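Local coordinates for hypothetical 19.5 KDA protein IN emre-rus intergenic region (Escherichia coli, PDB 1FUX) that is of unknown function but, as a periplasmic member of the phosphatidylethanolamine-binding protein family, is a bacterial relative of a Raf kinase inhibitor protein, at residues A[8-13]-A[32-37]; A[68-73]-A[129-134]; A[123-128]-A[146-151]. One frame throughout, in Å; residues are numbered along the deposited sequence. Where two conformers were deposited one is given.

Contact 1: A[8-13]-A[32-37]; sequences NEIKTG and TSPSLT
Glu9 and Ile10 bring the loop that follows strand 4-6 against Pro34 and Ser35, just before strand 36-39 begins. The close-packed half is apolar. CG2 of Ile10 lies 3.8 Å from CB of Pro34, the two side chains crossing obliquely, while CD1 of Ile10 reaches CG of the same ring at 4.0 Å; Phe122 of strand 118-127 touches both residues. The polar side is looser only outward, where Glu9 is partly exposed and Asn8 exposed. Glu9 bends about CB-CG (chi2 75°), which folds its carboxylate back over Ser35. There Ser35 N donates to Glu9 OE1 at 2.7 Å, on the anti side and 34° out of the carboxylate plane. Ser35 OG donates to the same OE1 at 2.5 Å, so short that its length is doubtful. Further out, ND2 of Asn8 stands 3.2 Å from Ser35 OG. An alanine in place of Glu9 is likely to leave both the amide and the hydroxyl of the buried Ser35 without their shared acceptor. The bond from Ser35 N suggests that the carboxylate is probably ionised, and this side chain, together with Ser7 OG, which bonds to Ser35 O, joins the loop to the entrance of the strand.

Contact 2: A[68-73]-A[129-134]; sequences VVNIPA and TEKIPV
Val69 and Asn70 stand near the end of strand 63-72, in the five-stranded antiparallel sheet of this phosphatidylethanolamine-binding protein fold, and meet the loop that runs from strand 118-127 to helix 140-148. Val69 comes first and points its side chain at the loop. Its CG1 lies 3.9 Å from CD1 of Ile132, the side chains crossing at about a right angle. Its CG2 comes to 3.3 Å from CG1 of Val134, a doubtful closeness that coincides with the eclipsed side chain of Val134. Val143 of helix 140-148 also touches Val69. Asn70 follows in a left-handed backbone conformation, which turns its side chain toward the loop directly after that of Val69. The buried amide pairs with the backbone of a single residue: Ile132 N donates to Asn70 OD1 at 2.9 Å, tilted 19° from the carbonyl plane, and Asn70 ND2 donates to Ile132 O at 3.1 Å, in the plane of both groups. Meeting both the N-H and the C=O of Ile132, as a backbone partner would, fixes which end of the amide is oxygen. CD of Lys131 lies over one face of the amide, 3.5 Å from Asn70 ND2. Beyond CG the lysine chain turns at chi2 and then runs extended, carrying NZ back toward the strand, where a water donates to Asn70 O at 2.9 Å and accepts a weak bond from Lys131 NZ.

Contact 3: A[123-128]-A[146-151]; sequences KVWALK and MLNANK
This is a helix-on-sheet contact joined to the start of an antiparallel strand pairing: Trp125 and Leu127 of strand 118-127 receive the last turn of helix 140-148 and the chain leading from it into strand 151-161. Leu147 plugs the centre. Its CB sits over the six-membered ring of Trp125, 3.6 Å from the centroid and 17° off the normal, a CH-pi contact. Its branches part: CD1, anti to CA, goes over the same ring face, and CD2 goes to the strand, meeting CD1 of Leu127 at 3.6 Å. The opposite face of the indole bears CE of Lys123, toward the rim. At the ring edge, in plane, Asn148 OD1 approaches CZ3 of Trp125 to 3.5 Å, the amide turned 65° from the ring. Past the helix, Leu127 and Lys151 form a non-hydrogen-bonded pair, and Lys128 N donates to Asn150 O at 2.9 Å with an N-H...O angle of 165°. Asn150 ND2 donates to Met146 O at 2.6 Å, nearly straight and in its amide plane, linking the side chain back to the last helical turn. A water accepts from both Lys123 NZ and Lys151 NZ. Trp125 NE1 is bonded to Thr51 of strand 47-54, whose Ala49 and Thr51 also touch Leu147, so the helix packs across two neighbouring strands; Asn148 touches Pro58 of the second subunit.

How the contacts relate
Contacts 2 and 3 lie side by side, centres 9 Å apart. Both reach the five-stranded sheet, and helix 140-148, part of contact 3, packs on contact 2; the centre of contact 1 is about 21 and 20 Å from theirs, where a loop meets the three-stranded sheet. Contact 1 is the most buried, whereas the other two each mix buried and exposed residues. Met146 joins the latter pair, packing on Ile132 and Val134 from contact 2. Their chemistry differs: a carboxylate takes two donors in contact 1, a neutral amide pairs with backbone in contact 2, and aromatic and aliphatic packing dominates contact 3, whose polar bonds gather at the helix exit. Contacts 2 and 3 also interleave along the chain.

Contact 1: A[8-13]-A[32-37]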
ATOM      1  N   ASN A   8       1.507 -16.211  22.135  1.00 24.91           N
ATOM      2  CA  ASN A   8       0.699 -16.467  23.335  1.00 26.97           C
ATOM      3  C   ASN A   8      -0.655 -15.775  23.242  1.00 25.98           C
ATOM      4  O   ASN A   8      -1.613 -16.076  23.975  1.00 25.75           O
ATOM      5  CB  ASN A   8       1.463 -15.931  24.556  1.00 29.73           C
ATOM      6  CG  ASN A   8       2.889 -16.373  24.716  1.00 34.74           C
ATOM      7  OD1 ASN A   8       3.213 -17.575  24.739  1.00 35.84           O
ATOM      8  ND2 ASN A   8       3.853 -15.456  24.892  1.00 37.27           N
ATOM      9  N   GLU A   9      -0.764 -14.819  22.302  1.00 22.22           N
ATOM     10  CA  GLU A   9      -1.982 -14.051  22.148  1.00 22.14           C
ATOM     11  C   GLU A   9      -2.796 -14.289  20.883  1.00 22.01           C
ATOM     12  O   GLU A   9      -3.982 -13.948  20.870  1.00 22.41           O
ATOM     13  CB  GLU A   9      -1.678 -12.547  22.164  1.00 23.23           C
ATOM     14  CG  GLU A   9      -1.086 -11.992  23.444  1.00 22.60           C
ATOM     15  CD  GLU A   9       0.358 -12.319  23.691  1.00 23.93           C
ATOM     16  OE1 GLU A   9       1.199 -12.369  22.782  1.00 23.31           O
ATOM     17  OE2 GLU A   9       0.702 -12.552  24.890  1.00 24.56           O
ATOM     18  N   ILE A  10      -2.210 -14.778  19.781  1.00 20.68           N
ATOM     19  CA  ILE A  10      -3.028 -14.975  18.591  1.00 17.61           C
ATOM     20  C   ILE A  10      -2.878 -16.415  18.087  1.00 18.15           C
ATOM     21  O   ILE A  10      -1.866 -17.062  18.386  1.00 17.29           O
ATOM     22  CB  ILE A  10      -2.678 -13.995  17.454  1.00 16.47           C
ATOM     23  CG1 ILE A  10      -1.213 -14.131  17.049  1.00 14.76           C
ATOM     24  CG2 ILE A  10      -3.032 -12.564  17.898  1.00 18.18           C
ATOM     25  CD1 ILE A  10      -0.788 -13.457  15.746  1.00 15.03           C
ATOM     26  N   LYS A  11      -3.875 -16.838  17.340  1.00 17.52           N
ATOM     27  CA  LYS A  11      -3.849 -18.208  16.805  1.00 20.41           C
ATOM     28  C   LYS A  11      -4.542 -18.284  15.452  1.00 19.50           C
ATOM     29  O   LYS A  11      -5.597 -17.673  15.293  1.00 21.19           O
ATOM     30  CB  LYS A  11      -4.623 -19.103  17.781  1.00 23.05           C
ATOM     31  CG  LYS A  11      -4.360 -20.596  17.672  0.50 24.76           C
ATOM     32  CD  LYS A  11      -4.497 -21.243  19.066  0.50 26.02           C
ATOM     33  CE  LYS A  11      -3.109 -21.430  19.667  0.50 26.92           C
ATOM     34  NZ  LYS A  11      -3.061 -21.275  21.146  0.50 28.86           N
ATOM     35  N   THR A  12      -4.015 -19.079  14.527  1.00 20.54           N
ATOM     36  CA  THR A  12      -4.683 -19.166  13.212  1.00 19.43           C
ATOM     37  C   THR A  12      -6.149 -19.519  13.301  1.00 20.09           C
ATOM     38  O   THR A  12      -6.606 -20.469  13.955  1.00 18.73           O
ATOM     39  CB  THR A  12      -3.888 -20.166  12.355  1.00 18.52           C
ATOM     40  OG1 THR A  12      -2.580 -19.640  12.125  1.00 16.79           O
ATOM     41  CG2 THR A  12      -4.649 -20.435  11.050  1.00 19.64           C
ATOM     42  N   GLY A  13      -6.992 -18.757  12.607  1.00 19.84           N
ATOM     43  CA  GLY A  13      -8.410 -18.866  12.476  1.00 21.41           C
ATOM     44  C   GLY A  13      -9.258 -18.401  13.645  1.00 21.47           C
ATOM     45  O   GLY A  13     -10.469 -18.457  13.592  1.00 23.91           O
ATOM     46  N   THR A  32      -2.518  -3.027  20.300  1.00 10.35           N
ATOM     47  CA  THR A  32      -1.243  -3.552  20.773  1.00 11.91           C
ATOM     48  C   THR A  32      -0.798  -4.763  19.923  1.00 12.31           C
ATOM     49  O   THR A  32      -1.674  -5.575  19.704  1.00 13.06           O
ATOM     50  CB  THR A  32      -1.423  -4.094  22.215  1.00 13.91           C
ATOM     51  OG1 THR A  32      -1.733  -2.947  23.055  1.00 18.58           O
ATOM     52  CG2 THR A  32      -0.162  -4.694  22.801  1.00 16.97           C
ATOM     53  N   SER A  33       0.479  -4.836  19.592  1.00 12.03           N
ATOM     54  CA  SER A  33       0.936  -5.969  18.781  1.00 12.49           C
ATOM     55  C   SER A  33       1.049  -7.189  19.689  1.00 12.25           C
ATOM     56  O   SER A  33       1.439  -7.053  20.835  1.00 11.96           O
ATOM     57  CB  SER A  33       2.301  -5.671  18.211  1.00 11.85           C
ATOM     58  OG  SER A  33       3.295  -5.328  19.171  1.00 13.18           O
ATOM     59  N   PRO A  34       0.649  -8.345  19.185  1.00 13.52           N
ATOM     60  CA  PRO A  34       0.854  -9.582  19.959  1.00 13.33           C
ATOM     61  C   PRO A  34       2.292 -10.039  19.989  1.00 14.51           C
ATOM     62  O   PRO A  34       3.123  -9.744  19.110  1.00 15.72           O
ATOM     63  CB  PRO A  34      -0.046 -10.538  19.156  1.00 12.24           C
ATOM     64  CG  PRO A  34       0.238 -10.110  17.738  1.00 11.13           C
ATOM     65  CD  PRO A  34       0.097  -8.587  17.818  1.00 12.08           C
ATOM     66  N   SER A  35       2.659 -10.839  21.027  1.00 14.41           N
ATOM     67  CA  SER A  35       4.000 -11.386  21.071  1.00 16.11           C
ATOM     68  C   SER A  35       4.114 -12.447  19.962  1.00 13.22           C
ATOM     69  O   SER A  35       3.126 -12.985  19.500  1.00 14.67           O
ATOM     70  CB  SER A  35       4.366 -12.081  22.402  1.00 16.27           C
ATOM     71  OG  SER A  35       3.509 -13.211  22.569  1.00 18.43           O
ATOM     72  N   LEU A  36       5.327 -12.739  19.571  1.00 15.51           N
ATOM     73  CA  LEU A  36       5.697 -13.731  18.559  1.00 14.09           C
ATOM     74  C   LEU A  36       7.052 -14.338  18.944  1.00 14.46           C
ATOM     75  O   LEU A  36       8.005 -13.647  19.301  1.00 13.77           O
ATOM     76  CB  LEU A  36       5.889 -13.100  17.149  1.00 14.86           C
ATOM     77  CG  LEU A  36       4.610 -12.444  16.586  1.00 15.40           C
ATOM     78  CD1 LEU A  36       4.898 -11.514  15.395  1.00 16.76           C
ATOM     79  CD2 LEU A  36       3.567 -13.475  16.172  1.00 13.59           C
ATOM     80  N   THR A  37       7.128 -15.672  18.866  1.00 14.94           N
ATOM     81  CA  THR A  37       8.409 -16.322  19.152  1.00 15.58           C
ATOM     82  C   THR A  37       8.692 -17.299  17.959  1.00 13.75           C
ATOM     83  O   THR A  37       7.840 -18.148  17.755  1.00 16.27           O
ATOM     84  CB  THR A  37       8.330 -17.202  20.419  1.00 19.10           C
ATOM     85  OG1 THR A  37       7.810 -16.400  21.497  1.00 20.87           O
ATOM     86  CG2 THR A  37       9.713 -17.753  20.794  1.00 16.57           C
TER

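Contact 2: A[68-73]-A[129-134]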
ATOM      1  N   VAL A  68       8.248  -4.433  10.548  1.00 11.88           N
ATOM      2  CA  VAL A  68       9.383  -4.215  11.438  1.00 15.07           C
ATOM      3  C   VAL A  68      10.573  -4.972  10.782  1.00 13.59           C
ATOM      4  O   VAL A  68      10.336  -6.124  10.450  1.00 14.17           O
ATOM      5  CB  VAL A  68       9.371  -4.972  12.787  1.00 16.28           C
ATOM      6  CG1 VAL A  68      10.526  -4.470  13.678  1.00 16.58           C
ATOM      7  CG2 VAL A  68       8.063  -4.886  13.478  1.00 19.62           C
ATOM      8  N   VAL A  69      11.688  -4.290  10.608  1.00 15.27           N
ATOM      9  CA  VAL A  69      12.779  -5.015   9.947  1.00 17.08           C
ATOM     10  C   VAL A  69      14.035  -4.763  10.771  1.00 19.06           C
ATOM     11  O   VAL A  69      14.024  -3.991  11.745  1.00 21.20           O
ATOM     12  CB  VAL A  69      13.011  -4.607   8.492  1.00 15.39           C
ATOM     13  CG1 VAL A  69      11.753  -4.740   7.609  1.00 18.33           C
ATOM     14  CG2 VAL A  69      13.474  -3.166   8.377  1.00 15.49           C
ATOM     15  N   ASN A  70      15.121  -5.418  10.310  1.00 20.37           N
ATOM     16  CA  ASN A  70      16.426  -5.232  10.957  1.00 19.34           C
ATOM     17  C   ASN A  70      16.392  -5.740  12.396  1.00 20.90           C
ATOM     18  O   ASN A  70      17.132  -5.260  13.276  1.00 22.11           O
ATOM     19  CB  ASN A  70      16.949  -3.817  10.810  1.00 20.80           C
ATOM     20  CG  ASN A  70      17.170  -3.306   9.383  1.00 16.53           C
ATOM     21  OD1 ASN A  70      17.194  -4.100   8.461  1.00 17.20           O
ATOM     22  ND2 ASN A  70      17.332  -2.010   9.174  1.00 17.33           N
ATOM     23  N   ILE A  71      15.614  -6.787  12.614  1.00 19.57           N
ATOM     24  CA  ILE A  71      15.648  -7.476  13.893  1.00 21.28           C
ATOM     25  C   ILE A  71      16.971  -8.268  13.852  1.00 21.77           C
ATOM     26  O   ILE A  71      17.199  -9.078  12.949  1.00 21.87           O
ATOM     27  CB  ILE A  71      14.440  -8.333  14.152  1.00 19.84           C
ATOM     28  CG1 ILE A  71      13.140  -7.475  14.174  1.00 21.38           C
ATOM     29  CG2 ILE A  71      14.616  -9.026  15.499  1.00 22.49           C
ATOM     30  CD1 ILE A  71      11.910  -8.351  13.985  1.00 16.55           C
ATOM     31  N   PRO A  72      17.851  -7.997  14.806  1.00 21.85           N
ATOM     32  CA  PRO A  72      19.133  -8.704  14.848  1.00 22.55           C
ATOM     33  C   PRO A  72      18.932 -10.197  14.817  1.00 21.71           C
ATOM     34  O   PRO A  72      18.047 -10.837  15.386  1.00 21.86           O
ATOM     35  CB  PRO A  72      19.809  -8.236  16.136  1.00 20.74           C
ATOM     36  CG  PRO A  72      19.106  -6.997  16.523  1.00 23.44           C
ATOM     37  CD  PRO A  72      17.720  -7.018  15.891  1.00 22.52           C
ATOM     38  N   ALA A  73      19.871 -10.901  14.146  1.00 25.53           N
ATOM     39  CA  ALA A  73      19.828 -12.350  14.010  1.00 27.41           C
ATOM     40  C   ALA A  73      19.881 -13.059  15.359  1.00 26.19           C
ATOM     41  O   ALA A  73      19.463 -14.197  15.389  1.00 25.22           O
ATOM     42  CB  ALA A  73      20.984 -12.913  13.174  1.00 28.12           C
ATOM     43  N   THR A 129      20.282 -10.876   4.649  1.00 30.89           N
ATOM     44  CA  THR A 129      21.032  -9.656   4.783  1.00 30.53           C
ATOM     45  C   THR A 129      20.915  -9.091   6.211  1.00 30.03           C
ATOM     46  O   THR A 129      19.876  -9.323   6.820  1.00 27.23           O
ATOM     47  CB  THR A 129      20.492  -8.512   3.899  1.00 32.93           C
ATOM     48  OG1 THR A 129      19.981  -9.096   2.701  1.00 35.94           O
ATOM     49  CG2 THR A 129      21.619  -7.536   3.656  1.00 31.56           C
ATOM     50  N   GLU A 130      21.954  -8.436   6.688  1.00 29.16           N
ATOM     51  CA  GLU A 130      21.900  -7.862   8.025  1.00 32.34           C
ATOM     52  C   GLU A 130      21.040  -6.608   8.103  1.00 30.04           C
ATOM     53  O   GLU A 130      20.429  -6.370   9.146  1.00 30.21           O
ATOM     54  CB  GLU A 130      23.303  -7.530   8.539  1.00 34.67           C
ATOM     55  CG  GLU A 130      23.340  -6.548   9.694  1.00 40.08           C
ATOM     56  CD  GLU A 130      24.733  -6.100  10.093  1.00 42.37           C
ATOM     57  OE1 GLU A 130      25.459  -6.950  10.672  1.00 44.04           O
ATOM     58  OE2 GLU A 130      25.072  -4.928   9.823  1.00 43.22           O
ATOM     59  N   LYS A 131      21.105  -5.714   7.137  1.00 30.47           N
ATOM     60  CA  LYS A 131      20.380  -4.457   7.198  1.00 29.98           C
ATOM     61  C   LYS A 131      19.733  -4.121   5.852  1.00 30.76           C
ATOM     62  O   LYS A 131      20.438  -4.227   4.850  1.00 28.84           O
ATOM     63  CB  LYS A 131      21.273  -3.258   7.496  1.00 32.97           C
ATOM     64  CG  LYS A 131      21.751  -3.007   8.905  1.00 34.79           C
ATOM     65  CD  LYS A 131      20.686  -2.556   9.881  1.00 37.12           C
ATOM     66  CE  LYS A 131      21.301  -2.471  11.281  1.00 38.59           C
ATOM     67  NZ  LYS A 131      20.549  -1.575  12.191  1.00 40.00           N
ATOM     68  N   ILE A 132      18.492  -3.675   5.903  1.00 26.85           N
ATOM     69  CA  ILE A 132      17.837  -3.224   4.665  1.00 25.47           C
ATOM     70  C   ILE A 132      17.506  -1.761   4.926  1.00 23.60           C
ATOM     71  O   ILE A 132      17.310  -1.428   6.096  1.00 24.37           O
ATOM     72  CB  ILE A 132      16.646  -4.064   4.221  1.00 24.40           C
ATOM     73  CG1 ILE A 132      15.598  -4.398   5.300  1.00 22.07           C
ATOM     74  CG2 ILE A 132      17.140  -5.369   3.584  1.00 23.27           C
ATOM     75  CD1 ILE A 132      14.224  -4.521   4.605  1.00 23.32           C
ATOM     76  N   PRO A 133      17.672  -0.871   3.965  1.00 23.78           N
ATOM     77  CA  PRO A 133      17.494   0.541   4.153  1.00 24.05           C
ATOM     78  C   PRO A 133      16.033   0.933   4.347  1.00 22.11           C
ATOM     79  O   PRO A 133      15.410   1.341   3.383  1.00 24.01           O
ATOM     80  CB  PRO A 133      18.066   1.189   2.899  1.00 23.65           C
ATOM     81  CG  PRO A 133      17.890   0.132   1.859  1.00 26.05           C
ATOM     82  CD  PRO A 133      18.090  -1.187   2.563  1.00 24.18           C
ATOM     83  N   VAL A 134      15.469   0.739   5.524  1.00 21.05           N
ATOM     84  CA  VAL A 134      14.088   1.146   5.743  1.00 20.72           C
ATOM     85  C   VAL A 134      14.085   2.208   6.841  1.00 21.24           C
ATOM     86  O   VAL A 134      14.976   2.273   7.698  1.00 20.10           O
ATOM     87  CB  VAL A 134      13.023   0.083   5.918  1.00 22.55           C
ATOM     88  CG1 VAL A 134      13.476  -1.330   5.638  1.00 23.94           C
ATOM     89  CG2 VAL A 134      12.115   0.180   7.126  1.00 21.65           C
TER
HETATM   90  O   HOH W   1      19.893  -4.372  13.290  1.00 33.31           O

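Contact 3: A[123-128]-A[146-151]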
ATOM      1  N   LYS A 123       3.365 -12.455   9.771  1.00 15.37           N
ATOM      2  CA  LYS A 123       4.423 -13.236   9.154  1.00 17.08           C
ATOM      3  C   LYS A 123       5.813 -12.838   9.586  1.00 16.19           C
ATOM      4  O   LYS A 123       6.199 -11.673   9.656  1.00 15.56           O
ATOM      5  CB  LYS A 123       4.250 -12.974   7.630  1.00 15.74           C
ATOM      6  CG  LYS A 123       5.280 -13.639   6.695  1.00 20.38           C
ATOM      7  CD  LYS A 123       4.545 -13.648   5.335  1.00 22.29           C
ATOM      8  CE  LYS A 123       5.427 -13.989   4.158  1.00 27.37           C
ATOM      9  NZ  LYS A 123       4.673 -13.713   2.877  1.00 27.08           N
ATOM     10  N   VAL A 124       6.633 -13.851   9.984  1.00 14.47           N
ATOM     11  CA  VAL A 124       8.003 -13.572  10.318  1.00 14.39           C
ATOM     12  C   VAL A 124       8.909 -14.022   9.173  1.00 14.61           C
ATOM     13  O   VAL A 124       8.686 -15.099   8.608  1.00 16.36           O
ATOM     14  CB  VAL A 124       8.433 -14.366  11.610  1.00 17.42           C
ATOM     15  CG1 VAL A 124       9.814 -13.851  11.961  1.00 16.29           C
ATOM     16  CG2 VAL A 124       7.397 -14.076  12.687  1.00 18.84           C
ATOM     17  N   TRP A 125       9.902 -13.259   8.825  1.00 15.20           N
ATOM     18  CA  TRP A 125      10.840 -13.460   7.756  1.00 17.55           C
ATOM     19  C   TRP A 125      12.274 -13.632   8.259  1.00 16.97           C
ATOM     20  O   TRP A 125      12.736 -12.799   9.035  1.00 20.23           O
ATOM     21  CB  TRP A 125      10.930 -12.253   6.795  1.00 17.49           C
ATOM     22  CG  TRP A 125       9.602 -11.768   6.297  1.00 19.03           C
ATOM     23  CD1 TRP A 125       8.573 -11.254   7.045  1.00 17.21           C
ATOM     24  CD2 TRP A 125       9.170 -11.685   4.926  1.00 18.49           C
ATOM     25  NE1 TRP A 125       7.497 -10.905   6.243  1.00 16.36           N
ATOM     26  CE2 TRP A 125       7.872 -11.118   4.937  1.00 18.86           C
ATOM     27  CE3 TRP A 125       9.789 -12.024   3.720  1.00 17.93           C
ATOM     28  CZ2 TRP A 125       7.179 -10.895   3.751  1.00 20.29           C
ATOM     29  CZ3 TRP A 125       9.078 -11.815   2.551  1.00 19.56           C
ATOM     30  CH2 TRP A 125       7.811 -11.249   2.586  1.00 19.73           C
ATOM     31  N   ALA A 126      12.947 -14.644   7.745  1.00 17.84           N
ATOM     32  CA  ALA A 126      14.359 -14.902   7.990  1.00 19.35           C
ATOM     33  C   ALA A 126      15.076 -14.375   6.742  1.00 21.06           C
ATOM     34  O   ALA A 126      14.782 -14.850   5.629  1.00 21.24           O
ATOM     35  CB  ALA A 126      14.736 -16.363   8.142  1.00 19.98           C
ATOM     36  N   LEU A 127      15.920 -13.382   6.895  1.00 19.63           N
ATOM     37  CA  LEU A 127      16.544 -12.790   5.721  1.00 23.54           C
ATOM     38  C   LEU A 127      18.048 -13.047   5.636  1.00 27.14           C
ATOM     39  O   LEU A 127      18.766 -13.100   6.649  1.00 26.06           O
ATOM     40  CB  LEU A 127      16.295 -11.288   5.759  1.00 22.18           C
ATOM     41  CG  LEU A 127      14.829 -10.877   6.005  1.00 23.60           C
ATOM     42  CD1 LEU A 127      14.774  -9.410   6.387  1.00 23.02           C
ATOM     43  CD2 LEU A 127      13.963 -11.213   4.811  1.00 22.31           C
ATOM     44  N   LYS A 128      18.521 -13.049   4.378  1.00 26.87           N
ATOM     45  CA  LYS A 128      19.931 -13.253   4.092  1.00 30.36           C
ATOM     46  C   LYS A 128      20.780 -12.004   4.176  1.00 32.49           C
ATOM     47  O   LYS A 128      21.970 -12.059   3.823  1.00 34.67           O
ATOM     48  CB  LYS A 128      20.094 -13.851   2.679  1.00 31.35           C
ATOM     49  CG  LYS A 128      19.885 -12.855   1.540  1.00 32.83           C
ATOM     50  CD  LYS A 128      19.918 -13.611   0.213  1.00 35.32           C
ATOM     51  CE  LYS A 128      19.268 -12.830  -0.918  1.00 37.22           C
ATOM     52  NZ  LYS A 128      18.745 -13.756  -1.973  1.00 40.13           N
HETATM   53  N   MSE A 146      11.799  -5.223  -0.580  1.00 26.89           N
HETATM   54  CA  MSE A 146      13.060  -5.652  -0.005  1.00 27.70           C
HETATM   55  C   MSE A 146      13.030  -6.966   0.743  1.00 24.21           C
HETATM   56  O   MSE A 146      14.118  -7.589   0.735  1.00 23.50           O
HETATM   57  CB  MSE A 146      13.662  -4.575   0.909  1.00 33.34           C
HETATM   58  CG  MSE A 146      13.997  -3.313   0.138  1.00 40.19           C
HETATM   59 SE   MSE A 146      14.487  -1.853   1.254  1.00 51.12          SE
HETATM   60  CE  MSE A 146      12.958  -1.610   2.117  1.00 47.59           C
ATOM     61  N   LEU A 147      11.961  -7.330   1.422  1.00 19.57           N
ATOM     62  CA  LEU A 147      11.919  -8.615   2.116  1.00 18.83           C
ATOM     63  C   LEU A 147      11.855  -9.766   1.124  1.00 22.14           C
ATOM     64  O   LEU A 147      12.520 -10.815   1.253  1.00 19.59           O
ATOM     65  CB  LEU A 147      10.686  -8.691   3.038  1.00 19.19           C
ATOM     66  CG  LEU A 147      10.676  -7.602   4.142  1.00 16.30           C
ATOM     67  CD1 LEU A 147       9.474  -7.756   5.067  1.00 16.65           C
ATOM     68  CD2 LEU A 147      11.953  -7.705   4.949  1.00 19.27           C
ATOM     69  N   ASN A 148      11.011  -9.606   0.079  1.00 22.19           N
ATOM     70  CA  ASN A 148      10.938 -10.732  -0.873  1.00 24.84           C
ATOM     71  C   ASN A 148      12.282 -10.947  -1.554  1.00 26.58           C
ATOM     72  O   ASN A 148      12.560 -12.104  -1.868  1.00 27.84           O
ATOM     73  CB  ASN A 148       9.859 -10.578  -1.920  1.00 27.22           C
ATOM     74  CG  ASN A 148       8.498 -10.962  -1.411  1.00 27.88           C
ATOM     75  OD1 ASN A 148       8.180 -12.016  -0.835  1.00 29.83           O
ATOM     76  ND2 ASN A 148       7.593 -10.033  -1.676  1.00 30.10           N
ATOM     77  N   ALA A 149      13.074  -9.942  -1.823  1.00 28.54           N
ATOM     78  CA  ALA A 149      14.393 -10.029  -2.423  1.00 29.58           C
ATOM     79  C   ALA A 149      15.447 -10.630  -1.500  1.00 29.76           C
ATOM     80  O   ALA A 149      16.521 -11.070  -1.926  1.00 29.52           O
ATOM     81  CB  ALA A 149      14.869  -8.614  -2.797  1.00 30.57           C
ATOM     82  N   ASN A 150      15.204 -10.599  -0.190  1.00 27.12           N
ATOM     83  CA  ASN A 150      16.193 -11.111   0.778  1.00 25.88           C
ATOM     84  C   ASN A 150      15.681 -12.289   1.563  1.00 25.02           C
ATOM     85  O   ASN A 150      16.352 -12.794   2.490  1.00 27.17           O
ATOM     86  CB  ASN A 150      16.585  -9.944   1.693  1.00 25.13           C
ATOM     87  CG  ASN A 150      17.346  -8.879   0.937  1.00 26.49           C
ATOM     88  OD1 ASN A 150      18.549  -9.016   0.716  1.00 28.55           O
ATOM     89  ND2 ASN A 150      16.724  -7.806   0.490  1.00 25.90           N
ATOM     90  N   LYS A 151      14.507 -12.798   1.264  1.00 23.47           N
ATOM     91  CA  LYS A 151      13.915 -13.926   1.954  1.00 25.43           C
ATOM     92  C   LYS A 151      14.710 -15.243   1.900  1.00 26.30           C
ATOM     93  O   LYS A 151      15.094 -15.665   0.810  1.00 25.42           O
ATOM     94  CB  LYS A 151      12.556 -14.259   1.341  1.00 26.39           C
ATOM     95  CG  LYS A 151      11.670 -15.166   2.163  1.00 30.62           C
ATOM     96  CD  LYS A 151      10.410 -15.534   1.354  1.00 34.79           C
ATOM     97  CE  LYS A 151       9.908 -16.920   1.742  1.00 35.97           C
ATOM     98  NZ  LYS A 151       8.458 -17.158   1.443  1.00 36.84           N
TER
HETATM   99  O   HOH W   2       6.861 -14.656   1.181  1.00 54.45           O